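Lectin (Cicer arietinum, PDB 3V6N) agglutinates red blood cells as a chickpea seed albumin with a four-bladed hemopexin-type beta-propeller fold, and binds calcium and sodium ions. Local coordinates at residues 17-22 with 86-91; 25-30 with 42-47; 36-41 with 217-222. All blocks are in the same frame, centred on the assembly; numbering follows the deposited sequence.

In the fold
All three contacts involve the blade that starts the chain, whose sheet runs from strand 6-11 through 17-22 and 25-30 to 39-41 and 43-46. Contact 2 lies within that sheet and combines backbone hydrogen bonds with aromatic and lysine packing. Contacts 1 and 3 leave the blade in two directions: contact 1, buried, reaches the loop after strand 82-87 of the next blade, and contact 3 the turn after helix 213-216 of the last. Contacts 2 and 3 are partly buried, contact 3 lying farthest out, its centre about 19 Å from that of the chain. Contacts 1 and 3 each use one carboxylate, Glu17 toward a histidine and Asp38 toward a serine. Strand 25-30 joins them, pairing with strands 17-22 and 39-41.

Contact 1 of 3, residues 17-22 with 86-91; sequences EAYLFI and IDYAPH
A short, nearly straight histidine-carboxylate hydrogen bond joins Glu17 to His91 between two neighbouring blades of the beta-propeller, with no backbone pairing between their segments. His91 NE2 donates a hydrogen bond to Glu17 OE1 at 2.6 Å, with an N-H...O angle of 170°. The oxygen accepts on its syn lone pair and lies in the imidazole plane, although the carboxylate as a whole is turned well away from the ring plane. Extended beyond CG (chi2 -174°), the Glu17 chain brings its carboxylate to the imidazole, which comes from the opposite direction. A bond this short between such groups is consistent with a protonated imidazole facing a carboxylate.

Deeper in, Tyr19 points from strand 17-22 at the loop that follows strand 82-87. Its ring meets that of Tyr88 obliquely, with planes 66° apart and CE2 of Tyr19 3.9 Å from CD2 of Tyr88. Phe10 touches both rings, stacking on Tyr19, while Tyr88 OH turns to Asp69 for its hydrogen bond. An Asx turn shapes the loop here, Asp87 OD1 accepting from the backbone N of Ala89. The phenol oxygen of Tyr19 comes 3.6 Å from Pro90 CA, and a water in the plane of the tyrosine ring completes the junction: it lies 2.7 Å from Tyr19 OH and accepts from His91 N at 3.0 Å.

Contact 2 of 3, residues 25-30 with 42-47; sequences KYVLLD and YGPSFV
One face of the Phe46 ring carries the end of Lys25, while the Tyr26 ring has the carbonyl oxygen of Phe46 in its plane, 3.7 Å from CE1 of Tyr26. The lysine chain runs out extended from CG and sets CE 3.9 Å from the Phe46 centroid, a CH-pi contact. NZ follows over the same ring at 4.7 Å from the centroid of Phe46, 23° off the normal, in cation-pi geometry. Tyr26 and Tyr42 meet at a slant, Tyr26 OH lying 3.2 Å from CE2 of Tyr42. The first torsion of Tyr26 (chi1 77°) places CG between the backbone N and the carbonyl carbon, bringing CD1 to 3.4 Å from Ser45 O.

The backbones themselves pair antiparallel. Tyr26 and Ser45 form a hydrogen-bonded pair closed by two bonds, Tyr26 N to Ser45 O and Ser45 N to Tyr26 O. Leu28 N reaches Tyr42 O at 2.9 Å, whereas the return bond from Tyr42 N is weak. Between the two pairs the register slips by one residue, a beta bulge. Gly43 sits in it with a positive phi of 95°, and the peptide bond leading into Pro44 is cis. On the side of the strand away from the tyrosines, Val27 CG2 packs alongside Pro44 CB at 3.8 Å.

Phe46 is the N-cap residue of helix 47-50, and Val47 begins that helix against Phe21 of strand 17-22. Strand 25-30 thus lies between strand 17-22 and the outer part of the blade, where strands 39-41 and 43-46 pair with its successive portions.

Contact 3 of 3, residues 36-41 with 217-222; sequences SNDKVL and WPSLRG
Asp38 OD2 takes two hydrogen bonds from Ser219, one from the hydroxyl and one from the backbone. Ser219 OG donates at 2.7 Å to Asp38 OD2 from above the carboxylate plane. Ser219 N donates to the same oxygen at 3.1 Å, with an N-H...O angle of 157°, on the syn side and only 21° out of plane. Both donors come from the same face of the carboxylate. With chi1 at 68°, Ser219 OG sits between its backbone N and carbonyl carbon, near enough to N for both to reach one oxygen.

Around this pair, Pro218 CD lies 3.7 Å from Asp38 OD2, and Asp38 CB comes 3.8 Å from CD1 of Trp217, whose NE1 is hydrogen-bonded to Tyr31 O. Two residues on, in strand 39-41, Val40 CG2 covers Ser219 O at 3.5 Å and looks more loosely toward Leu220 CD2.

The contact ties strand 39-41 of the first propeller blade to the 3-10 turn 218-220 that follows helix 213-216. The two donors, N-H and O-H, would probably stabilise the negative charge of the carboxylate, making this a mainly polar contact between chain-distant segments with a modest apolar fringe.

Contact 1 of 3, residues 17-22 with 86-91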
loop_
_atom_site.group_PDB
_atom_site.type_symbol
_atom_site.label_atom_id
_atom_site.label_comp_id
_atom_site.label_asym_id
_atom_site.label_seq_id
_atom_site.Cartn_x
_atom_site.Cartn_y
_atom_site.Cartn_z
ATOM N N GLU A 17 -18.690 -21.742 7.447
ATOM C CA GLU A 17 -17.564 -21.499 6.546
ATOM C C GLU A 17 -16.694 -20.360 7.066
ATOM O O GLU A 17 -17.209 -19.385 7.628
ATOM C CB GLU A 17 -18.053 -21.188 5.123
ATOM C CG GLU A 17 -18.825 -22.355 4.503
ATOM C CD GLU A 17 -19.209 -22.143 3.046
ATOM O OE1 GLU A 17 -18.604 -21.287 2.351
ATOM O OE2 GLU A 17 -20.121 -22.861 2.589
ATOM N N ALA A 18 -15.380 -20.494 6.895
ATOM C CA ALA A 18 -14.449 -19.410 7.259
ATOM C C ALA A 18 -13.287 -19.362 6.280
ATOM O O ALA A 18 -12.859 -20.401 5.771
ATOM C CB ALA A 18 -13.938 -19.562 8.700
ATOM N N TYR A 19 -12.808 -18.148 6.020
ATOM C CA TYR A 19 -11.639 -17.879 5.186
ATOM C C TYR A 19 -10.411 -17.734 6.085
ATOM O O TYR A 19 -10.425 -16.986 7.066
ATOM C CB TYR A 19 -11.850 -16.583 4.369
ATOM C CG TYR A 19 -13.003 -16.661 3.385
ATOM C CD1 TYR A 19 -12.789 -17.047 2.063
ATOM C CD2 TYR A 19 -14.310 -16.391 3.788
ATOM C CE1 TYR A 19 -13.852 -17.145 1.152
ATOM C CE2 TYR A 19 -15.377 -16.467 2.891
ATOM C CZ TYR A 19 -15.146 -16.868 1.580
ATOM O OH TYR A 19 -16.204 -16.956 0.702
ATOM N N LEU A 20 -9.357 -18.456 5.725
ATOM C CA LEU A 20 -8.121 -18.501 6.454
ATOM C C LEU A 20 -7.011 -18.077 5.514
ATOM O O LEU A 20 -6.910 -18.599 4.413
ATOM C CB LEU A 20 -7.869 -19.932 6.949
ATOM C CG LEU A 20 -8.949 -20.505 7.856
ATOM C CD1 LEU A 20 -8.779 -22.008 7.988
ATOM C CD2 LEU A 20 -8.846 -19.827 9.200
ATOM N N PHE A 21 -6.188 -17.134 5.959
ATOM C CA PHE A 21 -5.132 -16.555 5.139
ATOM C C PHE A 21 -3.783 -16.977 5.673
ATOM O O PHE A 21 -3.529 -16.915 6.874
ATOM C CB PHE A 21 -5.286 -15.030 5.076
ATOM C CG PHE A 21 -6.600 -14.611 4.485
ATOM C CD1 PHE A 21 -6.728 -14.448 3.111
ATOM C CD2 PHE A 21 -7.728 -14.487 5.286
ATOM C CE1 PHE A 21 -7.950 -14.128 2.542
ATOM C CE2 PHE A 21 -8.950 -14.157 4.730
ATOM C CZ PHE A 21 -9.060 -13.971 3.354
ATOM N N ILE A 22 -2.943 -17.453 4.773
ATOM C CA ILE A 22 -1.630 -17.961 5.120
ATOM C C ILE A 22 -0.683 -17.395 4.078
ATOM O O ILE A 22 -0.897 -17.589 2.879
ATOM C CB ILE A 22 -1.595 -19.504 5.062
ATOM C CG1 ILE A 22 -2.672 -20.103 5.981
ATOM C CG2 ILE A 22 -0.199 -20.015 5.412
ATOM C CD1 ILE A 22 -3.323 -21.341 5.403
ATOM N N ILE A 86 -14.039 -4.744 1.995
ATOM C CA ILE A 86 -14.367 -5.468 0.766
ATOM C C ILE A 86 -15.722 -6.193 0.798
ATOM O O ILE A 86 -16.225 -6.558 1.861
ATOM C CB ILE A 86 -13.278 -6.492 0.348
ATOM C CG1 ILE A 86 -13.069 -7.566 1.443
ATOM C CG2 ILE A 86 -11.987 -5.795 -0.067
ATOM C CD1 ILE A 86 -12.395 -8.827 0.927
ATOM N N ASP A 87 -16.302 -6.376 -0.391
ATOM C CA ASP A 87 -17.404 -7.297 -0.571
ATOM C C ASP A 87 -16.761 -8.602 -1.021
ATOM O O ASP A 87 -16.252 -8.676 -2.129
ATOM C CB ASP A 87 -18.369 -6.762 -1.631
ATOM C CG ASP A 87 -19.540 -7.724 -1.931
ATOM O OD1 ASP A 87 -19.490 -8.930 -1.599
ATOM O OD2 ASP A 87 -20.505 -7.262 -2.560
ATOM N N TYR A 88 -16.773 -9.622 -0.167
ATOM C CA TYR A 88 -16.093 -10.885 -0.484
ATOM C C TYR A 88 -16.979 -11.887 -1.249
ATOM O O TYR A 88 -16.520 -12.975 -1.619
ATOM C CB TYR A 88 -15.452 -11.523 0.767
ATOM C CG TYR A 88 -16.414 -11.848 1.902
ATOM C CD1 TYR A 88 -16.657 -10.918 2.925
ATOM C CD2 TYR A 88 -17.063 -13.087 1.970
ATOM C CE1 TYR A 88 -17.519 -11.200 3.961
ATOM C CE2 TYR A 88 -17.947 -13.380 3.000
ATOM C CZ TYR A 88 -18.163 -12.442 3.995
ATOM O OH TYR A 88 -19.021 -12.715 5.035
ATOM N N ALA A 89 -18.242 -11.510 -1.478
ATOM C CA ALA A 89 -19.120 -12.190 -2.447
ATOM C C ALA A 89 -18.935 -13.710 -2.472
ATOM O O ALA A 89 -18.438 -14.251 -3.459
ATOM C CB ALA A 89 -18.881 -11.618 -3.843
ATOM N N PRO A 90 -19.348 -14.395 -1.390
ATOM C CA PRO A 90 -19.025 -15.806 -1.177
ATOM C C PRO A 90 -19.420 -16.698 -2.339
ATOM O O PRO A 90 -20.557 -16.616 -2.821
ATOM C CB PRO A 90 -19.867 -16.188 0.045
ATOM C CG PRO A 90 -20.243 -14.910 0.699
ATOM C CD PRO A 90 -20.276 -13.868 -0.372
ATOM N N HIS A 91 -18.490 -17.537 -2.791
ATOM C CA HIS A 91 -18.785 -18.546 -3.821
ATOM C C HIS A 91 -19.080 -17.959 -5.174
ATOM O O HIS A 91 -19.664 -18.629 -6.021
ATOM C CB HIS A 91 -19.965 -19.431 -3.403
ATOM C CG HIS A 91 -19.696 -20.262 -2.180
ATOM N ND1 HIS A 91 -19.582 -21.599 -2.226
ATOM C CD2 HIS A 91 -19.506 -19.897 -0.846
ATOM C CE1 HIS A 91 -19.338 -22.072 -0.988
ATOM N NE2 HIS A 91 -19.291 -21.029 -0.146
HETATM O O HOH W 1 -15.669 -17.502 -1.863
#

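Contact 2 of 3, residues 25-30 with 42-47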
loop_
_atom_site.group_PDB
_atom_site.type_symbol
_atom_site.label_atom_id
_atom_site.label_comp_id
_atom_site.label_asym_id
_atom_site.label_seq_id
_atom_site.Cartn_x
_atom_site.Cartn_y
_atom_site.Cartn_z
ATOM N N LYS A 25 -1.564 -16.486 0.473
ATOM C CA LYS A 25 -2.564 -17.432 0.017
ATOM C C LYS A 25 -3.761 -17.481 0.971
ATOM O O LYS A 25 -3.741 -16.882 2.070
ATOM C CB LYS A 25 -1.953 -18.838 -0.116
ATOM C CG LYS A 25 -0.915 -18.978 -1.237
ATOM C CD LYS A 25 -0.552 -20.448 -1.430
ATOM C CE LYS A 25 0.404 -20.683 -2.600
ATOM N NZ LYS A 25 0.253 -22.081 -3.108
ATOM N N TYR A 26 -4.793 -18.203 0.547
ATOM C CA TYR A 26 -5.924 -18.489 1.407
ATOM C C TYR A 26 -6.586 -19.838 1.127
ATOM O O TYR A 26 -6.401 -20.435 0.050
ATOM C CB TYR A 26 -6.969 -17.376 1.317
ATOM C CG TYR A 26 -7.834 -17.401 0.078
ATOM C CD1 TYR A 26 -7.332 -16.993 -1.164
ATOM C CD2 TYR A 26 -9.161 -17.795 0.149
ATOM C CE1 TYR A 26 -8.128 -16.996 -2.298
ATOM C CE2 TYR A 26 -9.971 -17.803 -0.986
ATOM C CZ TYR A 26 -9.445 -17.407 -2.202
ATOM O OH TYR A 26 -10.242 -17.396 -3.323
ATOM N N VAL A 27 -7.369 -20.264 2.115
ATOM C CA VAL A 27 -8.262 -21.411 2.042
ATOM C C VAL A 27 -9.667 -21.009 2.521
ATOM O O VAL A 27 -9.830 -20.215 3.468
ATOM C CB VAL A 27 -7.701 -22.571 2.909
ATOM C CG1 VAL A 27 -8.748 -23.619 3.227
ATOM C CG2 VAL A 27 -6.511 -23.223 2.209
ATOM N N LEU A 28 -10.677 -21.560 1.859
ATOM C CA LEU A 28 -12.039 -21.486 2.341
ATOM C C LEU A 28 -12.351 -22.815 2.987
ATOM O O LEU A 28 -12.285 -23.862 2.326
ATOM C CB LEU A 28 -13.019 -21.237 1.187
ATOM C CG LEU A 28 -14.527 -21.373 1.511
ATOM C CD1 LEU A 28 -14.935 -20.516 2.706
ATOM C CD2 LEU A 28 -15.368 -21.033 0.277
ATOM N N LEU A 29 -12.702 -22.769 4.273
ATOM C CA LEU A 29 -12.908 -23.983 5.049
ATOM C C LEU A 29 -14.369 -24.130 5.514
ATOM O O LEU A 29 -14.981 -23.145 5.941
ATOM C CB LEU A 29 -11.966 -23.998 6.266
ATOM C CG LEU A 29 -11.917 -25.250 7.153
ATOM C CD1 LEU A 29 -11.152 -26.391 6.497
ATOM C CD2 LEU A 29 -11.284 -24.900 8.485
ATOM N N ASP A 30 -14.911 -25.350 5.385
ATOM C CA ASP A 30 -16.076 -25.782 6.157
ATOM C C ASP A 30 -15.502 -26.288 7.464
ATOM O O ASP A 30 -14.910 -27.348 7.509
ATOM C CB ASP A 30 -16.823 -26.926 5.460
ATOM C CG ASP A 30 -18.070 -27.387 6.232
ATOM O OD1 ASP A 30 -18.138 -27.300 7.486
ATOM O OD2 ASP A 30 -19.009 -27.843 5.564
ATOM N N TYR A 42 -12.220 -24.634 -0.987
ATOM C CA TYR A 42 -11.547 -23.877 -2.046
ATOM C C TYR A 42 -10.132 -23.543 -1.605
ATOM O O TYR A 42 -9.905 -23.153 -0.457
ATOM C CB TYR A 42 -12.311 -22.587 -2.373
ATOM C CG TYR A 42 -11.853 -21.915 -3.641
ATOM C CD1 TYR A 42 -12.332 -22.334 -4.887
ATOM C CD2 TYR A 42 -10.948 -20.855 -3.607
ATOM C CE1 TYR A 42 -11.916 -21.719 -6.062
ATOM C CE2 TYR A 42 -10.525 -20.237 -4.778
ATOM C CZ TYR A 42 -11.013 -20.678 -6.002
ATOM O OH TYR A 42 -10.615 -20.061 -7.170
ATOM N N GLY A 43 -9.191 -23.697 -2.526
ATOM C CA GLY A 43 -7.787 -23.424 -2.229
ATOM C C GLY A 43 -7.031 -24.675 -1.832
ATOM O O GLY A 43 -7.553 -25.774 -1.939
ATOM N N PRO A 44 -5.786 -24.517 -1.373
ATOM C CA PRO A 44 -5.161 -23.207 -1.200
ATOM C C PRO A 44 -4.921 -22.468 -2.520
ATOM O O PRO A 44 -4.544 -23.064 -3.536
ATOM C CB PRO A 44 -3.854 -23.511 -0.442
ATOM C CG PRO A 44 -3.599 -24.966 -0.668
ATOM C CD PRO A 44 -4.923 -25.628 -0.945
ATOM N N SER A 45 -5.177 -21.165 -2.488
ATOM C CA SER A 45 -5.124 -20.331 -3.669
ATOM C C SER A 45 -4.392 -19.028 -3.346
ATOM O O SER A 45 -4.498 -18.519 -2.237
ATOM C CB SER A 45 -6.558 -20.038 -4.121
ATOM O OG SER A 45 -6.606 -19.001 -5.089
ATOM N N PHE A 46 -3.672 -18.466 -4.308
ATOM C CA PHE A 46 -3.158 -17.109 -4.108
ATOM C C PHE A 46 -4.315 -16.131 -3.939
ATOM O O PHE A 46 -5.326 -16.251 -4.636
ATOM C CB PHE A 46 -2.291 -16.668 -5.284
ATOM C CG PHE A 46 -0.953 -17.329 -5.319
ATOM C CD1 PHE A 46 0.030 -16.980 -4.398
ATOM C CD2 PHE A 46 -0.676 -18.310 -6.266
ATOM C CE1 PHE A 46 1.276 -17.586 -4.422
ATOM C CE2 PHE A 46 0.568 -18.930 -6.300
ATOM C CZ PHE A 46 1.550 -18.566 -5.375
ATOM N N VAL A 47 -4.179 -15.182 -3.015
ATOM C CA VAL A 47 -5.185 -14.124 -2.868
ATOM C C VAL A 47 -5.467 -13.448 -4.221
ATOM O O VAL A 47 -6.620 -13.254 -4.589
ATOM C CB VAL A 47 -4.786 -13.055 -1.818
ATOM C CG1 VAL A 47 -5.746 -11.870 -1.885
ATOM C CG2 VAL A 47 -4.752 -13.646 -0.398
#

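Contact 3 of 3, residues 36-41 with 217-222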
loop_
_atom_site.group_PDB
_atom_site.type_symbol
_atom_site.label_atom_id
_atom_site.label_comp_id
_atom_site.label_asym_id
_atom_site.label_seq_id
_atom_site.Cartn_x
_atom_site.Cartn_y
_atom_site.Cartn_z
ATOM N N SER A 36 -17.532 -34.050 12.663
ATOM C CA SER A 36 -16.144 -34.345 12.302
ATOM C C SER A 36 -15.865 -34.293 10.790
ATOM O O SER A 36 -14.827 -34.770 10.327
ATOM C CB SER A 36 -15.709 -35.689 12.898
ATOM O OG SER A 36 -16.490 -36.748 12.364
ATOM N N ASN A 37 -16.780 -33.694 10.027
ATOM C CA ASN A 37 -16.628 -33.580 8.572
ATOM C C ASN A 37 -16.155 -32.208 8.064
ATOM O O ASN A 37 -16.751 -31.633 7.154
ATOM C CB ASN A 37 -17.922 -33.988 7.864
ATOM C CG ASN A 37 -18.292 -35.428 8.131
ATOM O OD1 ASN A 37 -19.262 -35.707 8.835
ATOM N ND2 ASN A 37 -17.500 -36.356 7.595
ATOM N N ASP A 38 -15.073 -31.699 8.643
ATOM C CA ASP A 38 -14.429 -30.482 8.124
ATOM C C ASP A 38 -13.876 -30.756 6.731
ATOM O O ASP A 38 -13.441 -31.868 6.443
ATOM C CB ASP A 38 -13.303 -30.012 9.047
ATOM C CG ASP A 38 -12.225 -31.056 9.227
ATOM O OD1 ASP A 38 -12.543 -32.177 9.635
ATOM O OD2 ASP A 38 -11.053 -30.756 8.969
ATOM N N LYS A 39 -13.922 -29.753 5.863
ATOM C CA LYS A 39 -13.413 -29.910 4.503
ATOM C C LYS A 39 -13.011 -28.588 3.869
ATOM O O LYS A 39 -13.657 -27.558 4.074
ATOM C CB LYS A 39 -14.405 -30.654 3.601
ATOM C CG LYS A 39 -15.839 -30.161 3.643
ATOM C CD LYS A 39 -16.635 -30.740 2.474
ATOM C CE LYS A 39 -18.112 -30.352 2.571
ATOM N NZ LYS A 39 -18.744 -30.077 1.244
ATOM N N VAL A 40 -11.936 -28.644 3.096
ATOM C CA VAL A 40 -11.436 -27.499 2.349
ATOM C C VAL A 40 -12.314 -27.345 1.125
ATOM O O VAL A 40 -12.348 -28.233 0.273
ATOM C CB VAL A 40 -9.967 -27.710 1.928
ATOM C CG1 VAL A 40 -9.509 -26.606 0.968
ATOM C CG2 VAL A 40 -9.075 -27.777 3.165
ATOM N N LEU A 41 -13.043 -26.237 1.052
ATOM C CA LEU A 41 -13.978 -26.018 -0.046
ATOM C C LEU A 41 -13.345 -25.292 -1.227
ATOM O O LEU A 41 -13.887 -25.302 -2.334
ATOM C CB LEU A 41 -15.190 -25.230 0.437
ATOM C CG LEU A 41 -16.074 -25.851 1.509
ATOM C CD1 LEU A 41 -17.105 -24.807 1.906
ATOM C CD2 LEU A 41 -16.750 -27.127 1.005
ATOM N N TRP A 217 -8.801 -29.788 12.833
ATOM C CA TRP A 217 -9.068 -29.772 11.406
ATOM C C TRP A 217 -8.073 -30.605 10.614
ATOM O O TRP A 217 -7.145 -30.045 9.999
ATOM C CB TRP A 217 -9.089 -28.342 10.868
ATOM C CG TRP A 217 -10.198 -27.478 11.419
ATOM C CD1 TRP A 217 -11.549 -27.798 11.534
ATOM C CD2 TRP A 217 -10.086 -26.102 11.925
ATOM N NE1 TRP A 217 -12.253 -26.759 12.079
ATOM C CE2 TRP A 217 -11.442 -25.702 12.323
ATOM C CE3 TRP A 217 -9.037 -25.193 12.078
ATOM C CZ2 TRP A 217 -11.712 -24.453 12.874
ATOM C CZ3 TRP A 217 -9.325 -23.928 12.616
ATOM C CH2 TRP A 217 -10.626 -23.575 13.016
ATOM N N PRO A 218 -8.259 -31.952 10.595
ATOM C CA PRO A 218 -7.397 -32.811 9.780
ATOM C C PRO A 218 -7.374 -32.459 8.291
ATOM O O PRO A 218 -6.395 -32.770 7.608
ATOM C CB PRO A 218 -7.997 -34.215 9.993
ATOM C CG PRO A 218 -8.605 -34.149 11.357
ATOM C CD PRO A 218 -9.166 -32.749 11.447
ATOM N N SER A 219 -8.438 -31.831 7.790
ATOM C CA SER A 219 -8.499 -31.422 6.383
ATOM C C SER A 219 -7.409 -30.404 6.000
ATOM O O SER A 219 -7.164 -30.178 4.820
ATOM C CB SER A 219 -9.892 -30.877 6.026
ATOM O OG SER A 219 -10.161 -29.637 6.678
ATOM N N LEU A 220 -6.769 -29.795 6.996
ATOM C CA LEU A 220 -5.646 -28.886 6.762
ATOM C C LEU A 220 -4.266 -29.563 6.733
ATOM O O LEU A 220 -3.242 -28.874 6.606
ATOM C CB LEU A 220 -5.629 -27.763 7.803
ATOM C CG LEU A 220 -6.778 -26.743 7.860
ATOM C CD1 LEU A 220 -6.536 -25.785 9.026
ATOM C CD2 LEU A 220 -6.962 -25.995 6.536
ATOM N N ARG A 221 -4.224 -30.890 6.868
ATOM C CA ARG A 221 -2.946 -31.619 6.814
ATOM C C ARG A 221 -2.248 -31.442 5.466
ATOM O O ARG A 221 -2.812 -31.769 4.420
ATOM C CB ARG A 221 -3.137 -33.103 7.148
ATOM C CG ARG A 221 -3.369 -33.338 8.634
ATOM C CD ARG A 221 -3.782 -34.764 8.962
ATOM N NE ARG A 221 -4.655 -34.790 10.136
ATOM C CZ ARG A 221 -4.250 -34.751 11.406
ATOM N NH1 ARG A 221 -2.958 -34.686 11.713
ATOM N NH2 ARG A 221 -5.149 -34.780 12.381
ATOM N N GLY A 222 -1.032 -30.897 5.502
ATOM C CA GLY A 222 -0.256 -30.638 4.288
ATOM C C GLY A 222 -0.466 -29.254 3.703
ATOM O O GLY A 222 0.164 -28.888 2.708
#